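Local coordinates for protein N-hydroxyarylamine O-acetyltransferase (Bacillus cereus, PDB 4DMO) that acts as an arylamine N-acetyltransferase with a non-canonical catalytic triad, and probably transfers acetyl groups to N-hydroxyarylamines as well, at residues Asp5-Gln9 with Lys55-Lys59; Leu27-Tyr32 with Pro133-Val137; Thr148-Arg154 with Ile164-Lys169; Leu218-Leu222 with Leu257-Ile263; Leu230-Leu235 with Lys245-Thr249. One frame throughout, in Å; residues are numbered along the deposited sequence.

Interaction 1 (Asp5-Gln9 with Lys55-Lys59); sequences DFQKQ and KENLK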
# COMPACT_ATOMS: atom_id res chain seq x y z
N ASP A 5 12.03 -17.99 4.77
CA ASP A 5 10.65 -18.28 5.15
C ASP A 5 9.75 -17.10 4.73
O ASP A 5 8.63 -17.30 4.25
CB ASP A 5 10.57 -18.52 6.67
CG ASP A 5 9.18 -18.98 7.11
OD1 ASP A 5 8.66 -18.41 8.10
OD2 ASP A 5 8.62 -19.91 6.48
N PHE A 6 10.23 -15.87 4.93
CA PHE A 6 9.49 -14.69 4.51
C PHE A 6 9.09 -14.82 3.05
O PHE A 6 7.92 -14.64 2.72
CB PHE A 6 10.29 -13.41 4.74
CG PHE A 6 9.44 -12.17 4.74
CD1 PHE A 6 9.02 -11.61 5.93
CD2 PHE A 6 9.03 -11.58 3.54
CE1 PHE A 6 8.21 -10.47 5.94
CE2 PHE A 6 8.22 -10.44 3.55
CZ PHE A 6 7.81 -9.90 4.74
N GLN A 7 10.05 -15.14 2.19
CA GLN A 7 9.79 -15.32 0.75
C GLN A 7 8.74 -16.41 0.47
O GLN A 7 7.84 -16.24 -0.36
CB GLN A 7 11.09 -15.67 0.04
CG GLN A 7 12.08 -14.52 -0.08
CD GLN A 7 13.29 -14.88 -0.94
OE1 GLN A 7 14.30 -15.37 -0.42
NE2 GLN A 7 13.20 -14.63 -2.25
N LYS A 8 8.87 -17.53 1.17
CA LYS A 8 7.96 -18.64 0.92
C LYS A 8 6.52 -18.28 1.31
O LYS A 8 5.58 -18.51 0.54
CB LYS A 8 8.42 -19.88 1.69
CG LYS A 8 7.65 -21.13 1.35
CD LYS A 8 8.05 -22.32 2.24
CE LYS A 8 7.16 -23.56 2.00
NZ LYS A 8 7.42 -24.64 3.01
N GLN A 9 6.36 -17.69 2.49
CA GLN A 9 5.04 -17.26 2.96
C GLN A 9 4.46 -16.17 2.07
O GLN A 9 3.25 -16.09 1.90
CB GLN A 9 5.15 -16.76 4.39
CG GLN A 9 5.79 -17.76 5.32
CD GLN A 9 4.82 -18.28 6.33
OE1 GLN A 9 3.64 -18.52 6.02
NE2 GLN A 9 5.30 -18.47 7.56
N LYS A 55 9.89 -7.15 10.39
CA LYS A 55 9.75 -8.23 9.45
C LYS A 55 8.94 -9.37 10.04
O LYS A 55 8.07 -9.95 9.37
CB LYS A 55 11.13 -8.73 9.05
CG LYS A 55 11.12 -9.66 7.85
CD LYS A 55 12.54 -9.99 7.37
CE LYS A 55 12.48 -11.17 6.42
NZ LYS A 55 13.81 -11.70 6.06
N GLU A 56 9.24 -9.74 11.28
CA GLU A 56 8.54 -10.85 11.94
C GLU A 56 7.09 -10.53 12.24
O GLU A 56 6.22 -11.32 11.91
CB GLU A 56 9.25 -11.28 13.23
CG GLU A 56 10.42 -12.21 12.98
CD GLU A 56 9.96 -13.65 12.82
OE1 GLU A 56 9.82 -14.34 13.85
OE2 GLU A 56 9.75 -14.10 11.67
N ASN A 57 6.83 -9.38 12.86
CA ASN A 57 5.46 -8.99 13.12
C ASN A 57 4.65 -8.93 11.80
O ASN A 57 3.49 -9.33 11.72
CB ASN A 57 5.41 -7.65 13.87
CG ASN A 57 5.87 -7.79 15.31
OD1 ASN A 57 5.93 -8.90 15.82
ND2 ASN A 57 6.11 -6.68 15.99
N LEU A 58 5.28 -8.46 10.74
CA LEU A 58 4.55 -8.29 9.49
C LEU A 58 4.31 -9.63 8.78
O LEU A 58 3.24 -9.86 8.18
CB LEU A 58 5.26 -7.27 8.60
CG LEU A 58 5.13 -5.81 9.02
CD1 LEU A 58 6.00 -4.94 8.13
CD2 LEU A 58 3.67 -5.32 8.96
N LYS A 59 5.31 -10.52 8.81
CA LYS A 59 5.15 -11.88 8.28
C LYS A 59 3.95 -12.58 8.93
O LYS A 59 3.17 -13.23 8.26
CB LYS A 59 6.42 -12.70 8.50
CG LYS A 59 6.29 -14.15 8.04
CD LYS A 59 7.66 -14.88 8.00
CE LYS A 59 8.18 -15.17 9.40
NZ LYS A 59 9.54 -15.80 9.39
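Lys59 reaches across to Phe6 and Asp5, and its chain changes character from apolar to charged along the way. The CB atom of Lys59 packs 3.8 Å from CD1 of Phe6. Further out, Lys59 CD runs past the backbone to lie 3.9 Å from Phe6 CA. A bend at chi3 (72°) carries CE and the ammonium group toward Asp5, where Lys59 NZ meets Asp5 OD1 at 3.0 Å on the anti lone pair of that oxygen. The same nitrogen forms a salt bridge to Glu56 OE2 on its own helix, though the hydrogen bond in it is weak, so it links two carboxylates. Helices 5-14 and 55-64, whose segments run at 23° to each other with axes 11.1 Å apart, belong to the N-terminal helical region of the arylamine N-acetyltransferase fold. Beneath the charged layer Lys55 packs on the Phe6 ring: Lys55 CG lies 3.4 Å from Phe6 CD1, meeting the ring obliquely, while the Lys55 carbonyl O lies in the ring plane at the edge, 3.5 Å from Phe6 CE1. Lys55 NZ itself goes to Asp84 of helix 71-84. Gln9 NE2 adds a long, weak bond of 3.4 Å to Asp5 OD1.

Interaction 2 (Leu27-Tyr32 with Pro133-Val137); sequences LSNIMY and PLAPV
The Tyr32 ring and the Ala135-Pro136 peptide are the flat groups through which helix residues Leu27-Tyr32 meet the loop Pro133-Val137. The tyrosine ring is approached at a slant by Leu134, with CD1 of Tyr32 and CD1 of Leu134 4.2 Å apart. The other branch of that leucine, CD2, lies against Tyr32 CA, so its two methyls meet ring and backbone separately. One face of the Ala135-Pro136 peptide is covered by the Met31 thioether: Met31 SD sits above the carbonyl carbon, 3.5 Å from Ala135 C, and Met31 CE is 3.3 Å from Ala135 O. A bend at chi3 (76°) folds the methyl back over the peptide. The Pro136 ring packs with CD 3.8 Å from Met31 SD and CG 4.0 Å from Leu27 CB, while the CB atoms of Ser28 and Ala135 touch. The association is mainly one of van der Waals contacts. Two carbonyl oxygens, Ser28 O and Leu134 O, come within 3.2 Å as a pair of acceptors; Ser28 O is bonded within its own helix by Tyr32 N. Behind the contact Leu27 leans on Leu82 of helix 71-84, and Pro133 and Val137 pack on Tyr151 and Ile153 of strand 149-158. Helix 27-37 of the helical N-terminal region is thus set against the loop leading into edge strand 137-138 of the large antiparallel sheet, where Val137 pairs with Leu123.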
# COMPACT_ATOMS: atom_id res chain seq x y z
N LEU A 27 8.46 -8.03 -11.09
CA LEU A 27 7.95 -7.18 -10.02
C LEU A 27 6.52 -6.71 -10.26
O LEU A 27 5.67 -6.77 -9.36
CB LEU A 27 8.87 -5.99 -9.86
CG LEU A 27 10.26 -6.40 -9.39
CD1 LEU A 27 11.11 -5.19 -9.20
CD2 LEU A 27 10.18 -7.21 -8.11
N SER A 28 6.27 -6.28 -11.48
CA SER A 28 4.95 -5.86 -11.88
C SER A 28 3.89 -6.93 -11.58
O SER A 28 2.77 -6.63 -11.17
CB SER A 28 4.93 -5.56 -13.37
OG SER A 28 4.86 -6.77 -14.11
N ASN A 29 4.22 -8.18 -11.83
CA ASN A 29 3.18 -9.17 -11.67
C ASN A 29 3.05 -9.56 -10.22
O ASN A 29 1.99 -9.94 -9.78
CB ASN A 29 3.41 -10.41 -12.54
CG ASN A 29 2.16 -11.30 -12.62
OD1 ASN A 29 1.13 -10.91 -13.19
ND2 ASN A 29 2.24 -12.48 -12.00
N ILE A 30 4.13 -9.45 -9.46
CA ILE A 30 4.04 -9.68 -8.05
C ILE A 30 3.19 -8.58 -7.40
O ILE A 30 2.38 -8.87 -6.53
CB ILE A 30 5.43 -9.69 -7.42
CG1 ILE A 30 6.20 -10.90 -7.92
CG2 ILE A 30 5.35 -9.75 -5.90
CD1 ILE A 30 7.63 -10.90 -7.50
N MET A 31 3.36 -7.34 -7.87
CA MET A 31 2.62 -6.21 -7.33
C MET A 31 1.16 -6.36 -7.61
O MET A 31 0.31 -6.04 -6.76
CB MET A 31 3.14 -4.88 -7.91
CG MET A 31 4.50 -4.52 -7.38
SD MET A 31 5.32 -3.18 -8.25
CE MET A 31 4.42 -1.76 -7.61
N TYR A 32 0.86 -6.82 -8.81
CA TYR A 32 -0.51 -7.05 -9.21
C TYR A 32 -1.13 -8.11 -8.31
O TYR A 32 -2.22 -7.92 -7.75
CB TYR A 32 -0.56 -7.48 -10.68
CG TYR A 32 -1.95 -7.78 -11.14
CD1 TYR A 32 -2.76 -6.79 -11.69
CD2 TYR A 32 -2.46 -9.05 -11.00
CE1 TYR A 32 -4.05 -7.08 -12.09
CE2 TYR A 32 -3.74 -9.34 -11.40
CZ TYR A 32 -4.53 -8.36 -11.93
OH TYR A 32 -5.80 -8.69 -12.29
N PRO A 133 0.01 1.71 -8.64
CA PRO A 133 0.56 1.66 -9.99
C PRO A 133 0.63 0.23 -10.56
O PRO A 133 0.71 0.09 -11.77
CB PRO A 133 1.98 2.24 -9.82
CG PRO A 133 1.96 2.97 -8.52
CD PRO A 133 0.99 2.19 -7.65
N LEU A 134 0.59 -0.79 -9.70
CA LEU A 134 0.69 -2.21 -10.11
C LEU A 134 1.96 -2.52 -10.89
O LEU A 134 2.08 -3.54 -11.58
CB LEU A 134 -0.54 -2.62 -10.91
CG LEU A 134 -1.80 -2.32 -10.10
CD1 LEU A 134 -2.98 -2.66 -10.94
CD2 LEU A 134 -1.84 -3.10 -8.82
N ALA A 135 2.94 -1.63 -10.78
CA ALA A 135 4.25 -1.86 -11.36
C ALA A 135 5.21 -0.82 -10.79
O ALA A 135 4.77 0.18 -10.22
CB ALA A 135 4.17 -1.76 -12.88
N PRO A 136 6.52 -1.06 -10.91
CA PRO A 136 7.50 -0.04 -10.52
C PRO A 136 7.31 1.28 -11.29
O PRO A 136 6.96 1.29 -12.46
CB PRO A 136 8.85 -0.69 -10.90
CG PRO A 136 8.58 -2.14 -10.89
CD PRO A 136 7.18 -2.28 -11.42
N VAL A 137 7.51 2.39 -10.59
CA VAL A 137 7.42 3.69 -11.22
C VAL A 137 8.84 4.24 -11.33
O VAL A 137 9.51 4.50 -10.32
CB VAL A 137 6.54 4.67 -10.40
CG1 VAL A 137 6.41 6.01 -11.18
CG2 VAL A 137 5.18 4.06 -10.10

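Interaction 3 (Thr148-Arg154 with Ile164-Lys169); sequences TGDYRIR and ILEMRK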
# COMPACT_ATOMS: atom_id res chain seq x y z
N THR A 148 -5.83 1.38 -12.14
CA THR A 148 -6.25 2.33 -11.11
C THR A 148 -6.02 3.79 -11.53
O THR A 148 -6.53 4.71 -10.90
CB THR A 148 -5.56 2.08 -9.76
OG1 THR A 148 -4.17 2.45 -9.85
CG2 THR A 148 -5.68 0.61 -9.38
N GLY A 149 -5.26 4.01 -12.61
CA GLY A 149 -5.00 5.36 -13.06
C GLY A 149 -3.62 5.50 -13.61
O GLY A 149 -2.94 4.48 -13.81
N ASP A 150 -3.19 6.74 -13.87
CA ASP A 150 -1.84 6.99 -14.41
C ASP A 150 -0.91 7.52 -13.31
O ASP A 150 -1.36 8.28 -12.46
CB ASP A 150 -1.90 8.03 -15.54
CG ASP A 150 -2.41 7.45 -16.85
OD1 ASP A 150 -3.38 6.66 -16.83
OD2 ASP A 150 -1.81 7.78 -17.91
N TYR A 151 0.38 7.14 -13.34
CA TYR A 151 1.31 7.52 -12.27
C TYR A 151 2.67 7.90 -12.81
O TYR A 151 3.15 7.27 -13.74
CB TYR A 151 1.50 6.35 -11.28
CG TYR A 151 0.23 5.95 -10.62
CD1 TYR A 151 -0.66 5.07 -11.24
CD2 TYR A 151 -0.12 6.47 -9.38
CE1 TYR A 151 -1.84 4.70 -10.62
CE2 TYR A 151 -1.32 6.11 -8.76
CZ TYR A 151 -2.16 5.21 -9.39
OH TYR A 151 -3.35 4.86 -8.80
N ARG A 152 3.28 8.92 -12.23
CA ARG A 152 4.62 9.34 -12.65
C ARG A 152 5.30 10.07 -11.51
O ARG A 152 4.66 10.69 -10.65
CB ARG A 152 4.55 10.27 -13.88
CG ARG A 152 4.33 11.74 -13.55
CD ARG A 152 4.11 12.65 -14.77
NE ARG A 152 3.56 13.96 -14.38
CZ ARG A 152 3.14 14.89 -15.24
NH1 ARG A 152 3.21 14.68 -16.55
NH2 ARG A 152 2.63 16.04 -14.80
N ILE A 153 6.62 10.04 -11.54
CA ILE A 153 7.40 10.73 -10.54
C ILE A 153 7.97 12.02 -11.10
O ILE A 153 8.36 12.07 -12.26
CB ILE A 153 8.57 9.85 -10.09
CG1 ILE A 153 8.03 8.63 -9.32
CG2 ILE A 153 9.56 10.66 -9.28
CD1 ILE A 153 9.11 7.68 -8.92
N ARG A 154 8.02 13.07 -10.29
CA ARG A 154 8.74 14.27 -10.69
C ARG A 154 9.60 14.73 -9.53
O ARG A 154 9.20 14.64 -8.37
CB ARG A 154 7.78 15.38 -11.14
CG ARG A 154 7.07 15.06 -12.45
CD ARG A 154 6.60 16.35 -13.18
NE ARG A 154 5.47 16.99 -12.50
CZ ARG A 154 5.54 18.15 -11.82
NH1 ARG A 154 6.68 18.81 -11.70
NH2 ARG A 154 4.46 18.63 -11.22
N ILE A 164 7.90 13.82 -5.88
CA ILE A 164 6.46 13.69 -5.80
C ILE A 164 6.01 12.54 -6.66
O ILE A 164 6.64 12.21 -7.67
CB ILE A 164 5.69 14.96 -6.25
CG1 ILE A 164 5.86 15.21 -7.76
CG2 ILE A 164 6.13 16.19 -5.44
CD1 ILE A 164 5.05 16.46 -8.25
N LEU A 165 4.92 11.92 -6.21
CA LEU A 165 4.19 10.96 -7.01
C LEU A 165 2.89 11.60 -7.44
O LEU A 165 2.03 11.92 -6.60
CB LEU A 165 3.89 9.70 -6.22
CG LEU A 165 3.15 8.73 -7.12
CD1 LEU A 165 4.09 8.17 -8.16
CD2 LEU A 165 2.48 7.62 -6.33
N GLU A 166 2.77 11.80 -8.75
CA GLU A 166 1.61 12.39 -9.34
C GLU A 166 0.77 11.31 -9.99
O GLU A 166 1.26 10.27 -10.37
CB GLU A 166 2.02 13.39 -10.42
CG GLU A 166 2.12 14.82 -9.96
CD GLU A 166 2.70 15.71 -11.03
OE1 GLU A 166 3.51 15.19 -11.84
OE2 GLU A 166 2.34 16.90 -11.09
N MET A 167 -0.51 11.58 -10.13
CA MET A 167 -1.40 10.59 -10.68
C MET A 167 -2.65 11.21 -11.31
O MET A 167 -3.06 12.34 -10.98
CB MET A 167 -1.85 9.64 -9.58
CG MET A 167 -2.81 10.28 -8.57
SD MET A 167 -3.08 9.30 -7.06
CE MET A 167 -4.19 10.36 -6.12
N ARG A 168 -3.27 10.43 -12.17
CA ARG A 168 -4.60 10.79 -12.63
C ARG A 168 -5.45 9.56 -12.91
O ARG A 168 -4.92 8.52 -13.32
CB ARG A 168 -4.47 11.70 -13.84
CG ARG A 168 -3.65 11.13 -14.95
CD ARG A 168 -3.33 12.23 -15.97
NE ARG A 168 -3.92 12.03 -17.30
CZ ARG A 168 -3.36 11.33 -18.28
NH1 ARG A 168 -2.20 10.72 -18.08
NH2 ARG A 168 -3.96 11.22 -19.45
N LYS A 169 -6.76 9.69 -12.66
CA LYS A 169 -7.77 8.76 -13.17
C LYS A 169 -8.01 7.57 -12.25
O LYS A 169 -9.03 6.89 -12.37
CB LYS A 169 -7.37 8.22 -14.54
CG LYS A 169 -7.19 9.26 -15.66
CD LYS A 169 -6.46 8.58 -16.85
CE LYS A 169 -6.67 9.28 -18.18
NZ LYS A 169 -5.86 8.59 -19.22
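Tyr151 and Met167 form the apolar centre, lying side by side and pointing the same way, with Tyr151 CD2 3.6 Å from Met167 CB. The sulfur continues past the ring in an oblique Met-aromatic contact, SD lying 5.2 Å from the Tyr151 ring centroid. On the same face Leu165 fills in between Tyr151 and Ile153, its CD1 reaching Ile153 CG1 at 4.1 Å, and Leu123 of strand 120-124 packs on both aliphatic residues. The two strands, 149-158 and 163-168, form a beta hairpin within the large antiparallel sheet of the enzyme, and regular backbone pairs such as Arg152 with Glu166 join them. The face carrying Asp150, Arg152, Arg154, Glu166 and Arg168 is largely polar, and two arginines hold Glu166 there. Arg154, bent at chi3 (-71°), grips it side-on, with NE 2.7 Å from Glu166 OE1 and NH2 2.7 Å from Glu166 OE2, while Arg152 NE reaches Glu166 OE1 at 2.8 Å from the opposite face of the carboxylate. Two cations on one acid would probably favour its charged form. Ile164 CD1 lies over one face of the Arg154 guanidinium. Arg152 also makes a cation-pi contact with Trp182 of the pocket holding the bound piperidinium sulfonate, about 5 Å from the Glu166 side chain. Asp150 OD2 forms a salt bridge with Arg168 NH1 at 3.0 Å.

Interaction 4 (Leu218-Leu222 with Leu257-Ile263); sequences LIVKL and LHSKFGI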
# COMPACT_ATOMS: atom_id res chain seq x y z
N LEU A 218 -11.99 1.10 7.60
CA LEU A 218 -11.74 1.40 6.21
C LEU A 218 -10.99 0.20 5.60
O LEU A 218 -9.91 -0.17 6.06
CB LEU A 218 -10.89 2.65 6.14
CG LEU A 218 -10.82 3.46 4.87
CD1 LEU A 218 -10.09 4.78 5.19
CD2 LEU A 218 -10.08 2.72 3.80
N ILE A 219 -11.59 -0.45 4.61
CA ILE A 219 -10.96 -1.59 3.94
C ILE A 219 -11.15 -1.45 2.43
O ILE A 219 -12.28 -1.40 1.97
CB ILE A 219 -11.58 -2.94 4.32
CG1 ILE A 219 -11.52 -3.20 5.85
CG2 ILE A 219 -10.86 -4.05 3.59
CD1 ILE A 219 -12.78 -2.82 6.56
N VAL A 220 -10.06 -1.45 1.66
CA VAL A 220 -10.18 -1.45 0.21
C VAL A 220 -9.24 -2.50 -0.40
O VAL A 220 -8.16 -2.77 0.12
CB VAL A 220 -9.89 -0.05 -0.39
CG1 VAL A 220 -8.57 0.42 0.04
CG2 VAL A 220 -9.91 -0.06 -1.91
N LYS A 221 -9.68 -3.11 -1.50
CA LYS A 221 -8.87 -4.05 -2.24
C LYS A 221 -9.24 -4.05 -3.71
O LYS A 221 -10.41 -4.03 -4.06
CB LYS A 221 -9.07 -5.44 -1.71
CG LYS A 221 -8.02 -6.38 -2.21
CD LYS A 221 -8.16 -7.79 -1.62
CE LYS A 221 -9.38 -8.53 -2.11
NZ LYS A 221 -9.31 -8.72 -3.56
N LEU A 222 -8.23 -4.10 -4.57
CA LEU A 222 -8.49 -4.30 -5.99
C LEU A 222 -9.04 -5.68 -6.21
O LEU A 222 -8.80 -6.61 -5.42
CB LEU A 222 -7.23 -4.09 -6.83
CG LEU A 222 -6.69 -2.66 -6.61
CD1 LEU A 222 -5.60 -2.41 -7.57
CD2 LEU A 222 -7.78 -1.59 -6.73
N LEU A 257 -16.01 -9.11 5.55
CA LEU A 257 -14.59 -8.96 5.76
C LEU A 257 -13.92 -10.19 5.26
O LEU A 257 -12.90 -10.13 4.60
CB LEU A 257 -14.26 -8.74 7.24
CG LEU A 257 -14.42 -7.32 7.77
CD1 LEU A 257 -14.12 -7.33 9.27
CD2 LEU A 257 -13.51 -6.35 7.09
N HIS A 258 -14.53 -11.33 5.54
CA HIS A 258 -13.93 -12.60 5.15
C HIS A 258 -14.14 -12.92 3.69
O HIS A 258 -13.19 -13.24 2.96
CB HIS A 258 -14.47 -13.75 5.99
CG HIS A 258 -13.96 -15.07 5.54
ND1 HIS A 258 -14.74 -15.97 4.84
CD2 HIS A 258 -12.73 -15.63 5.62
CE1 HIS A 258 -14.02 -17.03 4.54
NE2 HIS A 258 -12.79 -16.85 5.01
N SER A 259 -15.38 -12.83 3.24
CA SER A 259 -15.74 -13.19 1.86
C SER A 259 -15.15 -12.26 0.79
O SER A 259 -14.76 -12.71 -0.30
CB SER A 259 -17.26 -13.21 1.73
OG SER A 259 -17.75 -14.32 2.43
N LYS A 260 -15.10 -10.96 1.06
CA LYS A 260 -14.54 -10.03 0.09
C LYS A 260 -13.06 -9.78 0.30
O LYS A 260 -12.35 -9.50 -0.63
CB LYS A 260 -15.31 -8.70 0.07
CG LYS A 260 -16.80 -8.86 -0.23
CD LYS A 260 -17.16 -8.63 -1.73
CE LYS A 260 -18.52 -9.26 -2.10
NZ LYS A 260 -18.55 -10.78 -1.98
N PHE A 261 -12.57 -9.87 1.52
CA PHE A 261 -11.21 -9.41 1.74
C PHE A 261 -10.26 -10.41 2.38
O PHE A 261 -9.07 -10.14 2.50
CB PHE A 261 -11.21 -8.11 2.55
CG PHE A 261 -12.02 -7.02 1.95
CD1 PHE A 261 -13.26 -6.68 2.49
CD2 PHE A 261 -11.56 -6.31 0.86
CE1 PHE A 261 -14.01 -5.65 1.95
CE2 PHE A 261 -12.32 -5.28 0.31
CZ PHE A 261 -13.55 -4.95 0.87
N GLY A 262 -10.78 -11.57 2.81
CA GLY A 262 -9.94 -12.61 3.39
C GLY A 262 -9.52 -12.20 4.78
O GLY A 262 -8.51 -12.68 5.30
N ILE A 263 -10.29 -11.29 5.38
CA ILE A 263 -9.97 -10.82 6.71
C ILE A 263 -10.82 -11.53 7.78
O ILE A 263 -12.05 -11.58 7.68
CB ILE A 263 -10.18 -9.31 6.84
CG1 ILE A 263 -9.14 -8.55 6.03
CG2 ILE A 263 -10.01 -8.89 8.30
CD1 ILE A 263 -9.38 -7.07 5.97
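Ile219 and Phe261 face each other where the C-terminal helix 250-261 packs on a face of the five-stranded antiparallel sheet, an alpha/beta layer consistent with the third domain of arylamine N-acetyltransferases. The phenyl ring is enclosed from three directions. Ile219 CG2 stands over its centre in a CH-pi contact, 3.5 Å from the Phe261 centroid and only 8° from the ring normal. Lys260 CB lies against the opposite face, displaced toward the rim, and Lys221 CB comes in at the edge, in the ring plane, 3.7 Å from Phe261 CD2. With chi1 at -57°, Ile219 holds CG2 anti to the backbone N and aims it at the ring, while the CG1 arm goes to the neighbouring turn of the helix. There Ile219 and Leu257 cross at about a right angle, Ile219 CD1 touching Leu257 CD2 at 3.6 Å. Gly262, with positive phi, is the first residue to leave helical angles and lets the chain turn, so that Ile263 CD1 comes back to within 4.1 Å of Ile219 CG2. Leu230 of the adjacent strand extends the same apolar layer. Lys221 curls back on itself, bent at chi3 and chi4, and NZ bonds to Leu222 O as well as to Gln36 O of helix 27-37. Lys221 CE rests 3.5 Å from Lys260 O.

Interaction 5 (Leu230-Leu235 with Lys245-Thr249); sequences LTKDSL and KETVT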
# COMPACT_ATOMS: atom_id res chain seq x y z
N LEU A 230 -15.02 -1.22 1.91
CA LEU A 230 -15.92 -1.46 3.02
C LEU A 230 -15.67 -0.48 4.15
O LEU A 230 -14.52 -0.12 4.44
CB LEU A 230 -15.79 -2.91 3.52
CG LEU A 230 -16.66 -3.33 4.72
CD1 LEU A 230 -18.13 -3.28 4.38
CD2 LEU A 230 -16.28 -4.72 5.21
N THR A 231 -16.76 0.03 4.72
CA THR A 231 -16.70 0.85 5.93
C THR A 231 -17.79 0.40 6.92
O THR A 231 -18.58 -0.53 6.64
CB THR A 231 -16.89 2.35 5.64
OG1 THR A 231 -18.28 2.61 5.41
CG2 THR A 231 -16.05 2.80 4.47
N LYS A 232 -17.85 1.09 8.05
CA LYS A 232 -18.74 0.70 9.13
C LYS A 232 -20.13 0.63 8.56
O LYS A 232 -20.99 -0.13 9.05
CB LYS A 232 -18.68 1.74 10.26
CG LYS A 232 -18.83 1.22 11.69
CD LYS A 232 -18.18 2.20 12.72
CE LYS A 232 -17.45 1.47 13.88
NZ LYS A 232 -16.54 2.36 14.66
N ASP A 233 -20.38 1.42 7.52
CA ASP A 233 -21.75 1.55 7.07
C ASP A 233 -22.05 1.02 5.68
O ASP A 233 -23.18 0.64 5.42
CB ASP A 233 -22.18 3.02 7.18
CG ASP A 233 -22.71 3.37 8.56
OD1 ASP A 233 -23.29 2.48 9.23
OD2 ASP A 233 -22.54 4.54 8.99
N SER A 234 -21.07 0.98 4.77
CA SER A 234 -21.41 0.64 3.40
C SER A 234 -20.33 -0.06 2.61
O SER A 234 -19.13 0.18 2.76
CB SER A 234 -21.81 1.89 2.63
OG SER A 234 -20.72 2.78 2.53
N LEU A 235 -20.80 -0.93 1.73
CA LEU A 235 -19.93 -1.64 0.81
C LEU A 235 -20.10 -1.08 -0.59
O LEU A 235 -21.21 -0.98 -1.13
CB LEU A 235 -20.30 -3.11 0.80
CG LEU A 235 -19.63 -4.00 -0.22
CD1 LEU A 235 -18.15 -4.22 0.09
CD2 LEU A 235 -20.38 -5.32 -0.22
N LYS A 245 -23.31 0.45 -4.51
CA LYS A 245 -23.14 0.89 -3.15
C LYS A 245 -24.30 0.40 -2.30
O LYS A 245 -25.47 0.56 -2.66
CB LYS A 245 -23.02 2.40 -3.11
CG LYS A 245 -22.77 2.98 -1.73
CD LYS A 245 -22.69 4.51 -1.81
CE LYS A 245 -21.38 5.08 -1.27
NZ LYS A 245 -21.48 5.41 0.19
N GLU A 246 -23.98 -0.21 -1.16
CA GLU A 246 -25.02 -0.76 -0.31
C GLU A 246 -24.67 -0.69 1.16
O GLU A 246 -23.50 -0.64 1.55
CB GLU A 246 -25.36 -2.19 -0.72
CG GLU A 246 -24.33 -3.25 -0.43
CD GLU A 246 -24.73 -4.60 -1.05
OE1 GLU A 246 -25.58 -5.33 -0.46
OE2 GLU A 246 -24.19 -4.94 -2.13
N THR A 247 -25.72 -0.60 1.96
CA THR A 247 -25.61 -0.49 3.40
C THR A 247 -25.23 -1.83 4.00
O THR A 247 -25.65 -2.89 3.54
CB THR A 247 -26.91 0.01 3.98
OG1 THR A 247 -27.05 1.40 3.64
CG2 THR A 247 -26.91 -0.14 5.49
N VAL A 248 -24.41 -1.76 5.02
CA VAL A 248 -23.87 -2.94 5.68
C VAL A 248 -24.21 -2.78 7.16
O VAL A 248 -24.04 -1.68 7.71
CB VAL A 248 -22.32 -3.05 5.44
CG1 VAL A 248 -21.68 -4.07 6.35
CG2 VAL A 248 -22.04 -3.43 4.01
N THR A 249 -24.73 -3.83 7.77
CA THR A 249 -25.02 -3.80 9.21
C THR A 249 -23.94 -4.57 9.95
O THR A 249 -23.14 -5.25 9.32
CB THR A 249 -26.40 -4.37 9.54
OG1 THR A 249 -26.47 -5.77 9.17
CG2 THR A 249 -27.46 -3.56 8.82
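Toward the open end of the beta hairpin of strands 234-239 and 242-247, the antiparallel hydrogen-bonded pair Leu235 and Glu246, joined by Leu235 N to Glu246 O at 2.7 Å and Glu246 N to Leu235 O at 2.9 Å, is followed by the non-hydrogen-bonded pair Ser234 and Thr247. Val248 is the main apolar residue of the contact. With CG2 anti to the carbonyl carbon (chi1 of Val248 167°), that methyl lies over the backbone of the facing strand, 3.6 Å from Leu235 N, and beside the leucine side chain, 3.7 Å from Leu235 CB. The chain of Leu230 crosses it at about a right angle, Leu230 CD1 coming 3.9 Å from Val248 CG2. Past the regular ladder Val248 N still reaches Asp233 O at 2.7 Å, but from above the carbonyl plane, 41° out of it, where the chain leaves the strand ahead of helix 250-261. Leu256 of helix 250-261 touches both Leu235 and Val248, so these residues form the side of the hairpin turned to the helix. On the face carrying Ser234 and Thr247 the groups are polar: Ser234 OG and Lys245 NZ are neighbours there. The tight turn into strand 234-239 is tied by an ST motif, in which Thr231 OG1 accepts from Ser234 N at 3.3 Å.

How the interactions relate
The five contacts run from the helical N-terminal region through the large sheet to the C-terminal alpha/beta layer. Interactions 1 and 2 alternate along the chain, their centres 20 Å apart, and do not touch. Interaction 2 closes before interaction 3 opens, and the two pack directly through Pro133 on Tyr151 and Val137 against Ile153. Interactions 3 and 4, though 25 Å apart at their centres, meet where Thr148 packs on Leu222. Interaction 5 lies inside the loop closed by interaction 4, its centre 12 Å away; both reach the same sheet, and Leu230 packs on helix 250-261. Leu222, also touching Leu134 and Ala35 and Gln36 of helix 27-37, marks the junction of helical, large-sheet and C-terminal regions.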